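Long-range contact in ESX secretion system protein EccC (Thermomonospora curvata, PDB 4NH0), which is an ATPase of the type VII (ESX) secretion system, which exports proteins such as EsxA and EsxB, and might be its translocase subunit: residues V634-Y648 / L854-P866. Residues are numbered along the deposited sequence; the frame is centred on the assembly and turned at random.
Sequences VGLVDRPFDQRRDPY and LTRDGYHFLTALP. With ATP (adenosine-5'-triphosphate), chain G.
Asp638 N donates to His860 O (2.8 Å, 167° at the hydrogen), the straightest of four backbone bonds joining strand 634-639 to the antiparallel strand 860-863 and its exit. Leu636 and Leu862 form a hydrogen-bonded pair, each N-H reaching the other's carbonyl from above its plane, while Ala864 N takes an in-plane lone pair of Val634 O at 3.0 Å. The other edge of 634-639 bonds its hairpin partner 644-648, Tyr648 N donating to Gly635 O and Val637 N to Asp646 O. The carboxylate of Asp638 forms a salt bridge with Arg375 of helix 371-394 in FtsK 1. CG2 of Val637 meets Phe861 CB. Tyr648, its ring swung anti to the backbone N (chi1 -164°), puts an edge over the Phe861 face, planes at 61°, while Thr855 OG1 sits over one Tyr648 face. Cutting Tyr648 back to an alanine is likely to strip Phe861 of its edge-on partner, leaving a gap beside Phe861 and Thr855. CD of Arg639 lies 3.4 Å from Tyr859 CE2; its guanidinium has Asp646 OD2 in plane at long range, and Asp642 by charge alone. Arg644 NE donates to Asp646 OD1 at 3.0 Å. Thr863 OG1 accepts from ATP N6 (2.5 Å), Thr863 O weakly. With 634-639 bonded on both edges and Thr863 non-hydrogen-bonded opposite Gly635, the Thr863 oxygens can meet the adenine amino group, consistent with base recognition.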
ATOM      1  N   VAL A 634      -6.909   4.009   5.224  1.00 70.91           N
ATOM      2  CA  VAL A 634      -5.623   3.325   5.181  1.00 57.37           C
ATOM      3  C   VAL A 634      -4.726   3.658   6.372  1.00 77.40           C
ATOM      4  O   VAL A 634      -4.136   2.761   6.974  1.00 87.87           O
ATOM      5  CB  VAL A 634      -4.881   3.650   3.868  1.00 61.89           C
ATOM      6  CG1 VAL A 634      -3.377   3.563   4.052  1.00 74.92           C
ATOM      7  CG2 VAL A 634      -5.344   2.717   2.761  1.00 77.34           C
ATOM      8  N   GLY A 635      -4.626   4.936   6.719  1.00 81.09           N
ATOM      9  CA  GLY A 635      -3.750   5.339   7.803  1.00 67.75           C
ATOM     10  C   GLY A 635      -4.114   6.655   8.458  1.00 74.80           C
ATOM     11  O   GLY A 635      -5.284   7.025   8.530  1.00 74.83           O
ATOM     12  N   LEU A 636      -3.097   7.361   8.941  1.00 88.10           N
ATOM     13  CA  LEU A 636      -3.294   8.630   9.629  1.00 83.03           C
ATOM     14  C   LEU A 636      -2.347   9.695   9.089  1.00 84.87           C
ATOM     15  O   LEU A 636      -1.131   9.585   9.233  1.00 75.72           O
ATOM     16  CB  LEU A 636      -3.089   8.458  11.134  1.00 76.35           C
ATOM     17  CG  LEU A 636      -3.443   9.659  12.010  1.00 79.07           C
ATOM     18  CD1 LEU A 636      -4.937   9.930  11.960  1.00 87.25           C
ATOM     19  CD2 LEU A 636      -2.983   9.433  13.441  1.00 83.87           C
ATOM     20  N   VAL A 637      -2.912  10.725   8.467  1.00 87.86           N
ATOM     21  CA  VAL A 637      -2.119  11.803   7.889  1.00 80.04           C
ATOM     22  C   VAL A 637      -1.837  12.885   8.924  1.00 87.85           C
ATOM     23  O   VAL A 637      -2.719  13.257   9.695  1.00 88.63           O
ATOM     24  CB  VAL A 637      -2.829  12.431   6.675  1.00 73.46           C
ATOM     25  CG1 VAL A 637      -1.956  13.496   6.032  1.00 87.30           C
ATOM     26  CG2 VAL A 637      -3.185  11.360   5.668  1.00 89.47           C
ATOM     27  N   ASP A 638      -0.606  13.384   8.940  1.00 83.42           N
ATOM     28  CA  ASP A 638      -0.225  14.436   9.871  1.00 94.74           C
ATOM     29  C   ASP A 638      -0.327  15.811   9.219  1.00 97.02           C
ATOM     30  O   ASP A 638       0.372  16.103   8.249  1.00 90.62           O
ATOM     31  CB  ASP A 638       1.197  14.204  10.388  1.00 94.48           C
ATOM     32  CG  ASP A 638       1.508  15.018  11.630  1.00 98.28           C
ATOM     33  OD1 ASP A 638       0.681  15.873  12.013  1.00103.32           O
ATOM     34  OD2 ASP A 638       2.584  14.805  12.227  1.00 96.71           O
ATOM     35  N   ARG A 639      -1.207  16.649   9.760  1.00 97.79           N
ATOM     36  CA  ARG A 639      -1.329  18.033   9.319  1.00 94.80           C
ATOM     37  C   ARG A 639      -1.032  18.983  10.473  1.00 86.56           C
ATOM     38  O   ARG A 639      -1.951  19.532  11.080  1.00 95.49           O
ATOM     39  CB  ARG A 639      -2.726  18.308   8.758  1.00 95.84           C
ATOM     40  CG  ARG A 639      -2.976  17.712   7.383  1.00 94.14           C
ATOM     41  CD  ARG A 639      -3.376  18.792   6.388  1.00100.03           C
ATOM     42  NE  ARG A 639      -4.711  18.585   5.834  1.00100.95           N
ATOM     43  CZ  ARG A 639      -5.199  19.256   4.796  1.00115.31           C
ATOM     44  NH1 ARG A 639      -4.461  20.178   4.193  1.00123.54           N
ATOM     45  NH2 ARG A 639      -6.425  19.005   4.356  1.00121.20           N
ATOM     46  N   PRO A 640       0.259  19.186  10.773  1.00 91.30           N
ATOM     47  CA  PRO A 640       0.683  19.983  11.929  1.00 90.39           C
ATOM     48  C   PRO A 640       0.295  21.453  11.815  1.00 87.08           C
ATOM     49  O   PRO A 640      -0.001  22.085  12.828  1.00 87.05           O
ATOM     50  CB  PRO A 640       2.206  19.822  11.924  1.00 86.48           C
ATOM     51  CG  PRO A 640       2.545  19.542  10.504  1.00 87.54           C
ATOM     52  CD  PRO A 640       1.407  18.724   9.973  1.00102.38           C
ATOM     53  N   PHE A 641       0.301  21.987  10.597  1.00 79.84           N
ATOM     54  CA  PHE A 641      -0.073  23.377  10.367  1.00 87.60           C
ATOM     55  C   PHE A 641      -1.524  23.618  10.763  1.00 90.71           C
ATOM     56  O   PHE A 641      -1.855  24.641  11.360  1.00 88.55           O
ATOM     57  CB  PHE A 641       0.145  23.759   8.902  1.00 98.99           C
ATOM     58  CG  PHE A 641      -0.207  25.186   8.587  1.00112.88           C
ATOM     59  CD1 PHE A 641      -1.468  25.520   8.120  1.00114.46           C
ATOM     60  CD2 PHE A 641       0.726  26.195   8.757  1.00110.63           C
ATOM     61  CE1 PHE A 641      -1.790  26.832   7.830  1.00113.54           C
ATOM     62  CE2 PHE A 641       0.409  27.508   8.470  1.00102.72           C
ATOM     63  CZ  PHE A 641      -0.851  27.827   8.005  1.00 95.46           C
ATOM     64  N   ASP A 642      -2.385  22.666  10.423  1.00 91.69           N
ATOM     65  CA  ASP A 642      -3.803  22.768  10.738  1.00 83.38           C
ATOM     66  C   ASP A 642      -4.081  22.256  12.147  1.00 83.13           C
ATOM     67  O   ASP A 642      -5.233  22.188  12.576  1.00 88.56           O
ATOM     68  CB  ASP A 642      -4.631  21.993   9.713  1.00 98.48           C
ATOM     69  CG  ASP A 642      -4.325  22.405   8.286  1.00 98.70           C
ATOM     70  OD1 ASP A 642      -4.999  23.321   7.770  1.00 96.63           O
ATOM     71  OD2 ASP A 642      -3.407  21.814   7.680  1.00 96.06           O
ATOM     72  N   GLN A 643      -3.011  21.896  12.851  1.00 83.51           N
ATOM     73  CA  GLN A 643      -3.079  21.447  14.239  1.00 93.69           C
ATOM     74  C   GLN A 643      -4.009  20.253  14.420  1.00 93.86           C
ATOM     75  O   GLN A 643      -4.709  20.149  15.427  1.00 88.42           O
ATOM     76  CB  GLN A 643      -3.523  22.596  15.149  1.00 97.99           C
ATOM     77  CG  GLN A 643      -2.573  23.780  15.150  1.00 87.58           C
ATOM     78  CD  GLN A 643      -3.037  24.896  16.060  1.00 89.45           C
ATOM     79  OE1 GLN A 643      -4.112  24.823  16.654  1.00 81.81           O
ATOM     80  NE2 GLN A 643      -2.226  25.939  16.178  1.00 91.77           N
ATOM     81  N   ARG A 644      -4.010  19.356  13.441  1.00 95.78           N
ATOM     82  CA  ARG A 644      -4.820  18.148  13.523  1.00 95.14           C
ATOM     83  C   ARG A 644      -4.160  17.004  12.769  1.00 90.46           C
ATOM     84  O   ARG A 644      -3.140  17.188  12.107  1.00 83.96           O
ATOM     85  CB  ARG A 644      -6.224  18.396  12.973  1.00 91.89           C
ATOM     86  CG  ARG A 644      -6.272  18.627  11.474  1.00 87.09           C
ATOM     87  CD  ARG A 644      -7.700  18.796  10.986  1.00 84.08           C
ATOM     88  NE  ARG A 644      -7.775  18.837   9.529  1.00 85.32           N
ATOM     89  CZ  ARG A 644      -7.714  19.953   8.811  1.00 87.27           C
ATOM     90  NH1 ARG A 644      -7.581  21.125   9.414  1.00 94.46           N
ATOM     91  NH2 ARG A 644      -7.789  19.896   7.488  1.00 85.55           N
ATOM     92  N   ARG A 645      -4.748  15.819  12.880  1.00 92.00           N
ATOM     93  CA  ARG A 645      -4.278  14.660  12.138  1.00 98.03           C
ATOM     94  C   ARG A 645      -5.461  13.923  11.530  1.00 92.99           C
ATOM     95  O   ARG A 645      -6.314  13.401  12.246  1.00 86.47           O
ATOM     96  CB  ARG A 645      -3.471  13.725  13.038  1.00 92.01           C
ATOM     97  CG  ARG A 645      -2.145  14.299  13.507  1.00102.05           C
ATOM     98  CD  ARG A 645      -1.589  13.485  14.659  1.00 91.29           C
ATOM     99  NE  ARG A 645      -2.643  12.728  15.326  1.00104.17           N
ATOM    100  CZ  ARG A 645      -2.426  11.741  16.188  1.00 90.51           C
ATOM    101  NH1 ARG A 645      -1.186  11.383  16.492  1.00 73.36           N
ATOM    102  NH2 ARG A 645      -3.450  11.110  16.746  1.00 85.35           N
ATOM    103  N   ASP A 646      -5.494  13.844  10.211  1.00 99.67           N
ATOM    104  CA  ASP A 646      -6.623  13.274   9.518  1.00 84.68           C
ATOM    105  C   ASP A 646      -6.445  11.826   9.183  1.00 85.30           C
ATOM    106  O   ASP A 646      -5.343  11.387   8.907  1.00 87.45           O
ATOM    107  CB  ASP A 646      -6.840  14.022   8.223  1.00 76.16           C
ATOM    108  CG  ASP A 646      -7.120  15.455   8.437  1.00 87.14           C
ATOM    109  OD1 ASP A 646      -7.578  15.801   9.530  1.00 93.12           O
ATOM    110  OD2 ASP A 646      -6.889  16.238   7.510  1.00 84.93           O
ATOM    111  N   PRO A 647      -7.541  11.093   9.156  1.00 75.38           N
ATOM    112  CA  PRO A 647      -7.561   9.748   8.611  1.00 77.52           C
ATOM    113  C   PRO A 647      -7.378   9.837   7.121  1.00 80.56           C
ATOM    114  O   PRO A 647      -7.820  10.786   6.522  1.00 82.95           O
ATOM    115  CB  PRO A 647      -8.970   9.281   8.906  1.00 73.21           C
ATOM    116  CG  PRO A 647      -9.412  10.103  10.039  1.00 68.12           C
ATOM    117  CD  PRO A 647      -8.812  11.437   9.787  1.00 70.92           C
ATOM    118  N   TYR A 648      -6.739   8.850   6.530  1.00 71.36           N
ATOM    119  CA  TYR A 648      -6.402   8.884   5.135  1.00 73.99           C
ATOM    120  C   TYR A 648      -7.422   8.056   4.430  1.00 84.62           C
ATOM    121  O   TYR A 648      -7.584   6.908   4.761  1.00 90.67           O
ATOM    122  CB  TYR A 648      -5.062   8.206   4.982  1.00 82.48           C
ATOM    123  CG  TYR A 648      -4.365   8.451   3.695  1.00 82.75           C
ATOM    124  CD1 TYR A 648      -4.881   9.296   2.753  1.00 96.48           C
ATOM    125  CD2 TYR A 648      -3.180   7.838   3.426  1.00120.58           C
ATOM    126  CE1 TYR A 648      -4.225   9.524   1.571  1.00105.71           C
ATOM    127  CE2 TYR A 648      -2.521   8.059   2.249  1.00139.65           C
ATOM    128  CZ  TYR A 648      -3.055   8.898   1.328  1.00115.08           C
ATOM    129  OH  TYR A 648      -2.395   9.118   0.159  1.00106.89           O
ATOM    130  N   LEU A 854       4.163   9.306   2.221  1.00 93.45           N
ATOM    131  CA  LEU A 854       3.907  10.661   1.754  1.00 90.45           C
ATOM    132  C   LEU A 854       2.567  10.734   1.017  1.00 91.59           C
ATOM    133  O   LEU A 854       2.416  10.178  -0.069  1.00 91.08           O
ATOM    134  CB  LEU A 854       5.046  11.126   0.845  1.00 89.71           C
ATOM    135  CG  LEU A 854       5.271  12.627   0.675  1.00 95.08           C
ATOM    136  CD1 LEU A 854       5.504  13.283   2.025  1.00 93.18           C
ATOM    137  CD2 LEU A 854       6.442  12.885  -0.258  1.00 89.18           C
ATOM    138  N   THR A 855       1.600  11.419   1.620  1.00 96.64           N
ATOM    139  CA  THR A 855       0.253  11.552   1.066  1.00 85.87           C
ATOM    140  C   THR A 855       0.275  12.383  -0.222  1.00 90.45           C
ATOM    141  O   THR A 855       1.104  13.278  -0.365  1.00102.63           O
ATOM    142  CB  THR A 855      -0.704  12.178   2.120  1.00 87.00           C
ATOM    143  OG1 THR A 855      -1.316  11.134   2.888  1.00106.56           O
ATOM    144  CG2 THR A 855      -1.794  13.028   1.480  1.00 96.13           C
ATOM    145  N   ARG A 856      -0.621  12.067  -1.159  1.00 99.06           N
ATOM    146  CA  ARG A 856      -0.710  12.747  -2.456  1.00 95.90           C
ATOM    147  C   ARG A 856      -0.638  14.277  -2.375  1.00100.77           C
ATOM    148  O   ARG A 856      -0.126  14.926  -3.288  1.00 92.95           O
ATOM    149  CB  ARG A 856      -2.006  12.332  -3.172  1.00103.25           C
ATOM    150  CG  ARG A 856      -3.114  13.379  -3.146  1.00110.49           C
ATOM    151  CD  ARG A 856      -4.290  12.986  -4.018  1.00117.15           C
ATOM    152  NE  ARG A 856      -3.914  12.891  -5.424  1.00133.06           N
ATOM    153  CZ  ARG A 856      -4.771  12.670  -6.414  1.00141.07           C
ATOM    154  NH1 ARG A 856      -6.064  12.531  -6.156  1.00140.10           N
ATOM    155  NH2 ARG A 856      -4.336  12.594  -7.664  1.00134.63           N
ATOM    156  N   ASP A 857      -1.137  14.847  -1.282  1.00100.93           N
ATOM    157  CA  ASP A 857      -1.120  16.294  -1.103  1.00 89.17           C
ATOM    158  C   ASP A 857       0.255  16.763  -0.649  1.00 95.45           C
ATOM    159  O   ASP A 857       0.557  17.957  -0.685  1.00 98.47           O
ATOM    160  CB  ASP A 857      -2.188  16.732  -0.098  1.00 91.76           C
ATOM    161  CG  ASP A 857      -3.483  15.958  -0.245  1.00 96.69           C
ATOM    162  OD1 ASP A 857      -4.055  15.962  -1.354  1.00119.96           O
ATOM    163  OD2 ASP A 857      -3.939  15.360   0.752  1.00 83.37           O
ATOM    164  N   GLY A 858       1.083  15.813  -0.228  1.00104.84           N
ATOM    165  CA  GLY A 858       2.449  16.106   0.166  1.00 96.83           C
ATOM    166  C   GLY A 858       2.656  16.124   1.666  1.00 91.77           C
ATOM    167  O   GLY A 858       3.444  16.917   2.177  1.00 91.64           O
ATOM    168  N   TYR A 859       1.958  15.244   2.377  1.00 87.31           N
ATOM    169  CA  TYR A 859       2.032  15.212   3.834  1.00 88.01           C
ATOM    170  C   TYR A 859       2.477  13.850   4.354  1.00 89.34           C
ATOM    171  O   TYR A 859       2.209  12.821   3.737  1.00101.19           O
ATOM    172  CB  TYR A 859       0.679  15.586   4.440  1.00 90.05           C
ATOM    173  CG  TYR A 859       0.243  16.994   4.112  1.00 90.23           C
ATOM    174  CD1 TYR A 859       1.172  18.018   3.993  1.00117.80           C
ATOM    175  CD2 TYR A 859      -1.095  17.296   3.899  1.00110.33           C
ATOM    176  CE1 TYR A 859       0.781  19.306   3.687  1.00124.63           C
ATOM    177  CE2 TYR A 859      -1.494  18.580   3.588  1.00117.04           C
ATOM    178  CZ  TYR A 859      -0.555  19.581   3.486  1.00107.98           C
ATOM    179  OH  TYR A 859      -0.950  20.862   3.179  1.00104.62           O
ATOM    180  N   HIS A 860       3.156  13.853   5.496  1.00 90.57           N
ATOM    181  CA  HIS A 860       3.600  12.616   6.125  1.00 86.35           C
ATOM    182  C   HIS A 860       2.427  11.876   6.749  1.00 79.86           C
ATOM    183  O   HIS A 860       1.592  12.477   7.422  1.00 75.19           O
ATOM    184  CB  HIS A 860       4.661  12.901   7.190  1.00 85.23           C
ATOM    185  CG  HIS A 860       5.953  13.411   6.636  1.00 72.65           C
ATOM    186  ND1 HIS A 860       6.802  12.628   5.884  1.00 94.23           N
ATOM    187  CD2 HIS A 860       6.545  14.626   6.727  1.00 78.26           C
ATOM    188  CE1 HIS A 860       7.858  13.337   5.533  1.00 94.16           C
ATOM    189  NE2 HIS A 860       7.728  14.553   6.033  1.00 90.24           N
ATOM    190  N   PHE A 861       2.366  10.569   6.520  1.00 75.86           N
ATOM    191  CA  PHE A 861       1.335   9.748   7.136  1.00 85.81           C
ATOM    192  C   PHE A 861       1.924   8.439   7.638  1.00 80.55           C
ATOM    193  O   PHE A 861       3.069   8.106   7.339  1.00 84.95           O
ATOM    194  CB  PHE A 861       0.191   9.476   6.153  1.00 91.75           C
ATOM    195  CG  PHE A 861       0.525   8.472   5.085  1.00 92.29           C
ATOM    196  CD1 PHE A 861       0.199   7.136   5.245  1.00 75.56           C
ATOM    197  CD2 PHE A 861       1.149   8.866   3.915  1.00 91.65           C
ATOM    198  CE1 PHE A 861       0.500   6.212   4.266  1.00 62.12           C
ATOM    199  CE2 PHE A 861       1.447   7.945   2.931  1.00 81.00           C
ATOM    200  CZ  PHE A 861       1.124   6.617   3.108  1.00 67.15           C
ATOM    201  N   LEU A 862       1.129   7.700   8.403  1.00 71.03           N
ATOM    202  CA  LEU A 862       1.563   6.427   8.956  1.00 75.44           C
ATOM    203  C   LEU A 862       0.495   5.366   8.724  1.00 82.22           C
ATOM    204  O   LEU A 862      -0.619   5.475   9.236  1.00 80.97           O
ATOM    205  CB  LEU A 862       1.868   6.571  10.447  1.00 79.80           C
ATOM    206  CG  LEU A 862       2.454   5.359  11.171  1.00 76.88           C
ATOM    207  CD1 LEU A 862       3.737   4.910  10.500  1.00 83.63           C
ATOM    208  CD2 LEU A 862       2.707   5.695  12.628  1.00 86.74           C
ATOM    209  N   THR A 863       0.838   4.346   7.942  1.00 81.99           N
ATOM    210  CA  THR A 863      -0.104   3.292   7.588  1.00 77.74           C
ATOM    211  C   THR A 863      -0.613   2.559   8.820  1.00 67.72           C
ATOM    212  O   THR A 863       0.170   2.149   9.674  1.00 76.53           O
ATOM    213  CB  THR A 863       0.528   2.264   6.633  1.00 63.37           C
ATOM    214  OG1 THR A 863       1.530   1.514   7.328  1.00102.18           O
ATOM    215  CG2 THR A 863       1.160   2.961   5.447  1.00 64.74           C
ATOM    216  N   ALA A 864      -1.928   2.395   8.907  1.00 71.08           N
ATOM    217  CA  ALA A 864      -2.529   1.676  10.019  1.00 74.39           C
ATOM    218  C   ALA A 864      -2.211   0.191   9.929  1.00 74.18           C
ATOM    219  O   ALA A 864      -1.641  -0.271   8.944  1.00 74.71           O
ATOM    220  CB  ALA A 864      -4.031   1.895  10.048  1.00 73.90           C
ATOM    221  N   LEU A 865      -2.579  -0.553  10.965  1.00 78.50           N
ATOM    222  CA  LEU A 865      -2.361  -1.993  10.987  1.00 72.40           C
ATOM    223  C   LEU A 865      -3.666  -2.728  10.704  1.00 76.40           C
ATOM    224  O   LEU A 865      -4.725  -2.318  11.177  1.00 87.96           O
ATOM    225  CB  LEU A 865      -1.779  -2.430  12.334  1.00 70.81           C
ATOM    226  CG  LEU A 865      -0.255  -2.539  12.432  1.00 68.80           C
ATOM    227  CD1 LEU A 865       0.422  -1.230  12.061  1.00 78.86           C
ATOM    228  CD2 LEU A 865       0.160  -2.979  13.826  1.00 80.39           C
ATOM    229  N   PRO A 866      -3.595  -3.822   9.932  1.00 61.33           N
ATOM    230  CA  PRO A 866      -4.794  -4.569   9.542  1.00 66.26           C
ATOM    231  C   PRO A 866      -5.408  -5.334  10.709  1.00 76.10           C
ATOM    232  O   PRO A 866      -5.569  -6.551  10.628  1.00 75.43           O
ATOM    233  CB  PRO A 866      -4.269  -5.531   8.476  1.00 64.72           C
ATOM    234  CG  PRO A 866      -2.854  -5.760   8.860  1.00 64.28           C
ATOM    235  CD  PRO A 866      -2.363  -4.457   9.430  1.00 59.44           C
TER
HETATM  236  PG  ATP G1405       9.960  -6.651   1.701  1.00 85.53           P
HETATM  237  O1G ATP G1405      10.455  -5.497   0.866  1.00 69.84           O
HETATM  238  O2G ATP G1405       8.812  -7.413   1.089  1.00100.87           O
HETATM  239  O3G ATP G1405      11.052  -7.528   2.261  1.00 92.11           O
HETATM  240  PB  ATP G1405       8.113  -4.891   2.818  1.00 74.29           P
HETATM  241  O1B ATP G1405       6.961  -5.589   2.143  1.00 78.82           O
HETATM  242  O2B ATP G1405       8.696  -3.638   2.214  1.00 78.62           O
HETATM  243  O3B ATP G1405       9.316  -5.942   2.996  1.00 87.03           O
HETATM  244  PA  ATP G1405       6.481  -5.357   5.023  1.00 73.70           P
HETATM  245  O1A ATP G1405       5.170  -4.727   4.628  1.00 92.60           O
HETATM  246  O2A ATP G1405       6.697  -6.822   4.736  1.00102.86           O
HETATM  247  O3A ATP G1405       7.673  -4.539   4.323  1.00 65.12           O
HETATM  248  O5' ATP G1405       6.720  -5.082   6.589  1.00 94.98           O
HETATM  249  C5' ATP G1405       7.976  -5.373   7.198  1.00 98.45           C
HETATM  250  C4' ATP G1405       7.872  -5.141   8.700  1.00 92.11           C
HETATM  251  O4' ATP G1405       7.597  -3.764   8.968  1.00 85.97           O
HETATM  252  C3' ATP G1405       6.742  -5.954   9.309  1.00 93.64           C
HETATM  253  O3' ATP G1405       7.270  -6.979  10.156  1.00109.73           O
HETATM  254  C2' ATP G1405       5.922  -4.980  10.130  1.00 82.95           C
HETATM  255  O2' ATP G1405       5.899  -5.397  11.497  1.00 87.68           O
HETATM  256  C1' ATP G1405       6.616  -3.635   9.997  1.00 92.00           C
HETATM  257  N9  ATP G1405       5.625  -2.600   9.614  1.00103.50           N
HETATM  258  C8  ATP G1405       5.179  -2.370   8.366  1.00113.52           C
HETATM  259  N7  ATP G1405       4.276  -1.356   8.345  1.00105.09           N
HETATM  260  C5  ATP G1405       4.134  -0.920   9.609  1.00 97.78           C
HETATM  261  C6  ATP G1405       3.337   0.126  10.292  1.00 94.49           C
HETATM  262  N6  ATP G1405       2.492   0.927   9.601  1.00100.41           N
HETATM  263  N1  ATP G1405       3.482   0.253  11.628  1.00101.51           N
HETATM  264  C2  ATP G1405       4.318  -0.537  12.327  1.00108.28           C
HETATM  265  N3  ATP G1405       5.069  -1.505  11.774  1.00103.57           N
HETATM  266  C4  ATP G1405       5.023  -1.743  10.442  1.00 97.75           C